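Long-range contact in fructose permease (Bacillus subtilis, PDB 1BLE), which takes a phosphoryl group from phospho-EIIA onto a histidine and passes it to fructose as the sugar is carried into the cell: residues 28-39 with 56-66. Residues are numbered along the deposited sequence; the frame is centred on the assembly and turned at random.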
ATOM      1  N   ALA A  28      19.415  -3.213  -4.265  1.00 59.34           N
ATOM      2  CA  ALA A  28      18.466  -2.475  -5.089  1.00 58.02           C
ATOM      3  C   ALA A  28      17.638  -1.571  -4.216  1.00 58.26           C
ATOM      4  O   ALA A  28      17.385  -1.902  -3.066  1.00 57.98           O
ATOM      5  CB  ALA A  28      17.589  -3.422  -5.840  1.00 57.50           C
ATOM      6  N   ASP A  29      17.228  -0.431  -4.765  1.00 60.30           N
ATOM      7  CA  ASP A  29      16.449   0.550  -4.024  1.00 66.06           C
ATOM      8  C   ASP A  29      14.969   0.149  -4.071  1.00 68.25           C
ATOM      9  O   ASP A  29      14.252   0.171  -3.049  1.00 69.22           O
ATOM     10  CB  ASP A  29      16.604   1.961  -4.642  1.00 71.39           C
ATOM     11  CG  ASP A  29      18.090   2.375  -4.916  1.00 76.56           C
ATOM     12  OD1 ASP A  29      18.982   2.180  -4.055  1.00 79.46           O
ATOM     13  OD2 ASP A  29      18.367   2.962  -5.993  1.00 79.30           O
ATOM     14  N   ARG A  30      14.544  -0.297  -5.251  1.00 67.83           N
ATOM     15  CA  ARG A  30      13.150  -0.664  -5.483  1.00 67.01           C
ATOM     16  C   ARG A  30      12.846  -1.947  -6.251  1.00 63.54           C
ATOM     17  O   ARG A  30      13.654  -2.394  -7.056  1.00 62.18           O
ATOM     18  CB  ARG A  30      12.474   0.483  -6.208  1.00 69.17           C
ATOM     19  CG  ARG A  30      13.270   0.982  -7.367  1.00 69.59           C
ATOM     20  CD  ARG A  30      12.762   2.356  -7.767  1.00 80.02           C
ATOM     21  NE  ARG A  30      13.082   3.430  -6.810  1.00 80.66           N
ATOM     22  CZ  ARG A  30      12.367   4.552  -6.692  1.00 82.14           C
ATOM     23  NH1 ARG A  30      11.282   4.731  -7.456  1.00 80.82           N
ATOM     24  NH2 ARG A  30      12.773   5.526  -5.875  1.00 81.62           N
ATOM     25  N   ILE A  31      11.654  -2.501  -6.000  1.00 58.76           N
ATOM     26  CA  ILE A  31      11.150  -3.700  -6.653  1.00 53.43           C
ATOM     27  C   ILE A  31       9.904  -3.284  -7.407  1.00 51.25           C
ATOM     28  O   ILE A  31       8.979  -2.739  -6.830  1.00 49.63           O
ATOM     29  CB  ILE A  31      10.719  -4.753  -5.645  1.00 53.64           C
ATOM     30  CG1 ILE A  31      11.919  -5.277  -4.927  1.00 55.75           C
ATOM     31  CG2 ILE A  31      10.093  -5.958  -6.326  1.00 52.29           C
ATOM     32  CD1 ILE A  31      11.521  -6.347  -3.975  1.00 64.17           C
ATOM     33  N   ILE A  32       9.857  -3.555  -8.693  1.00 48.89           N
ATOM     34  CA  ILE A  32       8.685  -3.183  -9.431  1.00 49.46           C
ATOM     35  C   ILE A  32       8.071  -4.406 -10.091  1.00 50.08           C
ATOM     36  O   ILE A  32       8.766  -5.187 -10.744  1.00 51.81           O
ATOM     37  CB  ILE A  32       9.038  -2.141 -10.491  1.00 48.40           C
ATOM     38  CG1 ILE A  32       9.647  -0.919  -9.825  1.00 50.68           C
ATOM     39  CG2 ILE A  32       7.815  -1.746 -11.266  1.00 44.16           C
ATOM     40  CD1 ILE A  32      10.486  -0.103 -10.767  1.00 55.90           C
ATOM     41  N   VAL A  33       6.777  -4.606  -9.869  1.00 50.45           N
ATOM     42  CA  VAL A  33       6.065  -5.730 -10.505  1.00 48.93           C
ATOM     43  C   VAL A  33       5.503  -5.164 -11.805  1.00 48.02           C
ATOM     44  O   VAL A  33       4.828  -4.125 -11.812  1.00 48.04           O
ATOM     45  CB  VAL A  33       4.927  -6.299  -9.596  1.00 45.60           C
ATOM     46  CG1 VAL A  33       4.038  -7.238 -10.364  1.00 44.96           C
ATOM     47  CG2 VAL A  33       5.532  -7.064  -8.480  1.00 42.42           C
ATOM     48  N   VAL A  34       5.877  -5.782 -12.914  1.00 46.77           N
ATOM     49  CA  VAL A  34       5.430  -5.301 -14.224  1.00 45.56           C
ATOM     50  C   VAL A  34       4.391  -6.293 -14.762  1.00 46.06           C
ATOM     51  O   VAL A  34       4.695  -7.459 -14.995  1.00 47.32           O
ATOM     52  CB  VAL A  34       6.655  -5.159 -15.194  1.00 43.40           C
ATOM     53  CG1 VAL A  34       6.269  -4.500 -16.471  1.00 43.16           C
ATOM     54  CG2 VAL A  34       7.777  -4.363 -14.535  1.00 40.52           C
ATOM     55  N   SER A  35       3.147  -5.849 -14.882  1.00 46.56           N
ATOM     56  CA  SER A  35       2.069  -6.713 -15.376  1.00 49.27           C
ATOM     57  C   SER A  35       0.850  -5.873 -15.581  1.00 51.35           C
ATOM     58  O   SER A  35       0.468  -5.173 -14.674  1.00 52.07           O
ATOM     59  CB  SER A  35       1.732  -7.823 -14.373  1.00 47.75           C
ATOM     60  OG  SER A  35       0.404  -8.305 -14.575  1.00 42.59           O
ATOM     61  N   ASP A  36       0.220  -5.963 -16.755  1.00 56.93           N
ATOM     62  CA  ASP A  36      -0.991  -5.176 -17.041  1.00 58.74           C
ATOM     63  C   ASP A  36      -2.172  -5.648 -16.188  1.00 60.81           C
ATOM     64  O   ASP A  36      -2.836  -4.830 -15.570  1.00 63.03           O
ATOM     65  CB  ASP A  36      -1.354  -5.212 -18.530  1.00 57.87           C
ATOM     66  CG  ASP A  36      -0.394  -4.389 -19.408  1.00 58.16           C
ATOM     67  OD1 ASP A  36       0.835  -4.634 -19.377  1.00 55.65           O
ATOM     68  OD2 ASP A  36      -0.884  -3.514 -20.157  1.00 57.05           O
ATOM     69  N   ASP A  37      -2.354  -6.964 -16.066  1.00 62.55           N
ATOM     70  CA  ASP A  37      -3.444  -7.557 -15.282  1.00 64.86           C
ATOM     71  C   ASP A  37      -3.402  -7.101 -13.811  1.00 62.69           C
ATOM     72  O   ASP A  37      -4.370  -6.596 -13.272  1.00 63.05           O
ATOM     73  CB  ASP A  37      -3.352  -9.104 -15.308  1.00 74.86           C
ATOM     74  CG  ASP A  37      -3.603  -9.724 -16.703  1.00 82.16           C
ATOM     75  OD1 ASP A  37      -2.959  -9.306 -17.701  1.00 88.81           O
ATOM     76  OD2 ASP A  37      -4.412 -10.687 -16.786  1.00 86.03           O
ATOM     77  N   ILE A  38      -2.270  -7.321 -13.165  1.00 61.28           N
ATOM     78  CA  ILE A  38      -2.051  -6.967 -11.769  1.00 57.99           C
ATOM     79  C   ILE A  38      -2.161  -5.450 -11.506  1.00 59.03           C
ATOM     80  O   ILE A  38      -2.511  -5.023 -10.418  1.00 61.00           O
ATOM     81  CB  ILE A  38      -0.639  -7.484 -11.336  1.00 55.84           C
ATOM     82  CG1 ILE A  38      -0.623  -9.009 -11.225  1.00 54.28           C
ATOM     83  CG2 ILE A  38      -0.186  -6.864 -10.050  1.00 55.30           C
ATOM     84  CD1 ILE A  38       0.764  -9.628 -11.207  1.00 50.31           C
ATOM     85  N   ALA A  39      -1.922  -4.634 -12.515  1.00 59.85           N
ATOM     86  CA  ALA A  39      -1.950  -3.186 -12.331  1.00 59.87           C
ATOM     87  C   ALA A  39      -3.320  -2.589 -12.387  1.00 61.38           C
ATOM     88  O   ALA A  39      -3.498  -1.452 -11.983  1.00 63.68           O
ATOM     89  CB  ALA A  39      -1.072  -2.518 -13.367  1.00 62.05           C
ATOM     90  N   VAL A  56      12.828  -1.001   1.466  1.00 72.07           N
ATOM     91  CA  VAL A  56      12.744  -1.199   0.015  1.00 67.56           C
ATOM     92  C   VAL A  56      11.406  -0.702  -0.550  1.00 63.82           C
ATOM     93  O   VAL A  56      10.331  -1.138  -0.122  1.00 62.26           O
ATOM     94  CB  VAL A  56      12.939  -2.647  -0.403  1.00 66.27           C
ATOM     95  CG1 VAL A  56      13.477  -2.687  -1.836  1.00 63.37           C
ATOM     96  CG2 VAL A  56      13.879  -3.338   0.548  1.00 67.04           C
ATOM     97  N   LYS A  57      11.481   0.244  -1.475  1.00 58.65           N
ATOM     98  CA  LYS A  57      10.289   0.799  -2.084  1.00 58.31           C
ATOM     99  C   LYS A  57       9.801  -0.242  -3.101  1.00 55.68           C
ATOM    100  O   LYS A  57      10.592  -0.938  -3.711  1.00 56.82           O
ATOM    101  CB  LYS A  57      10.601   2.175  -2.717  1.00 61.11           C
ATOM    102  CG  LYS A  57      11.268   3.199  -1.725  1.00 67.28           C
ATOM    103  CD  LYS A  57      11.743   4.516  -2.397  1.00 69.32           C
ATOM    104  CE  LYS A  57      12.786   5.281  -1.543  1.00 71.20           C
ATOM    105  NZ  LYS A  57      14.077   4.516  -1.358  1.00 72.39           N
ATOM    106  N   ALA A  58       8.493  -0.404  -3.208  1.00 52.20           N
ATOM    107  CA  ALA A  58       7.899  -1.383  -4.084  1.00 47.85           C
ATOM    108  C   ALA A  58       6.703  -0.791  -4.755  1.00 48.71           C
ATOM    109  O   ALA A  58       6.024   0.014  -4.177  1.00 51.54           O
ATOM    110  CB  ALA A  58       7.467  -2.524  -3.283  1.00 43.03           C
ATOM    111  N   SER A  59       6.424  -1.186  -5.979  1.00 51.48           N
ATOM    112  CA  SER A  59       5.228  -0.668  -6.653  1.00 54.93           C
ATOM    113  C   SER A  59       4.871  -1.563  -7.821  1.00 52.81           C
ATOM    114  O   SER A  59       5.695  -2.359  -8.274  1.00 56.45           O
ATOM    115  CB  SER A  59       5.421   0.772  -7.123  1.00 54.71           C
ATOM    116  OG  SER A  59       6.131   0.794  -8.348  1.00 61.17           O
ATOM    117  N   ALA A  60       3.625  -1.503  -8.259  1.00 50.58           N
ATOM    118  CA  ALA A  60       3.208  -2.344  -9.381  1.00 50.00           C
ATOM    119  C   ALA A  60       2.679  -1.489 -10.522  1.00 50.16           C
ATOM    120  O   ALA A  60       1.731  -0.723 -10.375  1.00 52.24           O
ATOM    121  CB  ALA A  60       2.172  -3.367  -8.954  1.00 45.05           C
ATOM    122  N   VAL A  61       3.326  -1.606 -11.660  1.00 50.20           N
ATOM    123  CA  VAL A  61       2.935  -0.842 -12.813  1.00 51.21           C
ATOM    124  C   VAL A  61       2.695  -1.781 -13.990  1.00 53.94           C
ATOM    125  O   VAL A  61       2.943  -2.985 -13.899  1.00 54.75           O
ATOM    126  CB  VAL A  61       4.035   0.157 -13.152  1.00 50.64           C
ATOM    127  CG1 VAL A  61       4.044   1.241 -12.159  1.00 47.13           C
ATOM    128  CG2 VAL A  61       5.405  -0.545 -13.181  1.00 51.41           C
ATOM    129  N   SER A  62       2.199  -1.207 -15.082  1.00 57.15           N
ATOM    130  CA  SER A  62       1.907  -1.893 -16.340  1.00 61.28           C
ATOM    131  C   SER A  62       3.088  -1.797 -17.323  1.00 64.14           C
ATOM    132  O   SER A  62       3.961  -0.939 -17.170  1.00 65.57           O
ATOM    133  CB  SER A  62       0.677  -1.267 -16.990  1.00 61.25           C
ATOM    134  OG  SER A  62       0.960  -0.012 -17.598  1.00 59.59           O
ATOM    135  N   VAL A  63       3.086  -2.638 -18.357  1.00 66.74           N
ATOM    136  CA  VAL A  63       4.166  -2.625 -19.343  1.00 66.62           C
ATOM    137  C   VAL A  63       4.359  -1.244 -19.953  1.00 68.68           C
ATOM    138  O   VAL A  63       5.477  -0.835 -20.247  1.00 71.36           O
ATOM    139  CB  VAL A  63       3.924  -3.651 -20.440  1.00 65.36           C
ATOM    140  CG1 VAL A  63       4.970  -3.502 -21.558  1.00 63.81           C
ATOM    141  CG2 VAL A  63       3.992  -5.043 -19.821  1.00 62.75           C
ATOM    142  N   SER A  64       3.274  -0.498 -20.043  1.00 70.46           N
ATOM    143  CA  SER A  64       3.291   0.849 -20.607  1.00 71.33           C
ATOM    144  C   SER A  64       3.954   1.917 -19.702  1.00 70.38           C
ATOM    145  O   SER A  64       4.773   2.721 -20.190  1.00 72.78           O
ATOM    146  CB  SER A  64       1.853   1.231 -20.978  1.00 73.00           C
ATOM    147  OG  SER A  64       1.156   0.070 -21.468  1.00 80.30           O
ATOM    148  N   LYS A  65       3.606   1.924 -18.406  1.00 65.29           N
ATOM    149  CA  LYS A  65       4.166   2.872 -17.444  1.00 59.34           C
ATOM    150  C   LYS A  65       5.616   2.495 -17.172  1.00 57.30           C
ATOM    151  O   LYS A  65       6.469   3.365 -17.069  1.00 57.57           O
ATOM    152  CB  LYS A  65       3.318   2.889 -16.162  1.00 60.39           C
ATOM    153  CG  LYS A  65       3.771   3.840 -15.030  1.00 65.72           C
ATOM    154  CD  LYS A  65       3.414   5.311 -15.239  1.00 69.72           C
ATOM    155  CE  LYS A  65       4.035   6.236 -14.169  1.00 70.36           C
ATOM    156  NZ  LYS A  65       3.647   7.664 -14.448  1.00 69.69           N
ATOM    157  N   MET A  66       5.920   1.200 -17.114  1.00 54.35           N
ATOM    158  CA  MET A  66       7.304   0.764 -16.883  1.00 54.97           C
ATOM    159  C   MET A  66       8.165   1.346 -17.988  1.00 55.58           C
ATOM    160  O   MET A  66       9.155   2.004 -17.718  1.00 57.70           O
ATOM    161  CB  MET A  66       7.435  -0.765 -16.865  1.00 53.78           C
ATOM    162  CG  MET A  66       8.837  -1.250 -16.480  1.00 51.30           C
ATOM    163  SD  MET A  66       9.367  -0.563 -14.907  1.00 48.52           S
ATOM    164  CE  MET A  66      11.055  -0.094 -15.245  1.00 44.99           C
TER
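Val34 packs on Met66, and Ile32 on Val61, where strand 30-34 runs parallel to strand 57-61, the outermost strand at this end of the chain's sheet. Asp29, Ile31, Val33 and Ser35 trade backbone hydrogen bonds with Lys57, Ser59 and Val61, from Lys57 N to Asp29 O (3.2 Å) at one end to Ser35 N to Val61 O (3.0 Å) at the other. Lys57, which with Val34 and Ile32 buries the most surface, passes obliquely by Arg30, its CD 3.8 Å from Arg30 NH2; the bend at chi4 (64°) turns the ammonium aside, leaving NZ 4.8 Å from that like-charged nitrogen.

Further along the same face, CG2 of Ile32 meets CG2 of Val61 and the sulfur of Met66. Val34 lies at about a right angle to Met66, CG2 being 3.8 Å from Met66 CG; its other methyl, CG1, anti to the backbone N (chi1 -172°), reaches Val63 CG2 at 4.1 Å. Beyond the strands, Asp36 OD1 accepts from Val63 N (3.2 Å), which approaches from above the carboxylate plane.

Met43 of a second subunit packs on Ile32, Ser59 and Val61. The ladder thus pairs the N-H and C=O groups that the two strands turn to each other, strand 79-84 bonding the other edge of 30-34, while apolar side chains seat helix 63-71 against them, and the Asp36 carboxylate, at the first turn of that helix, would probably interact favourably with its dipole.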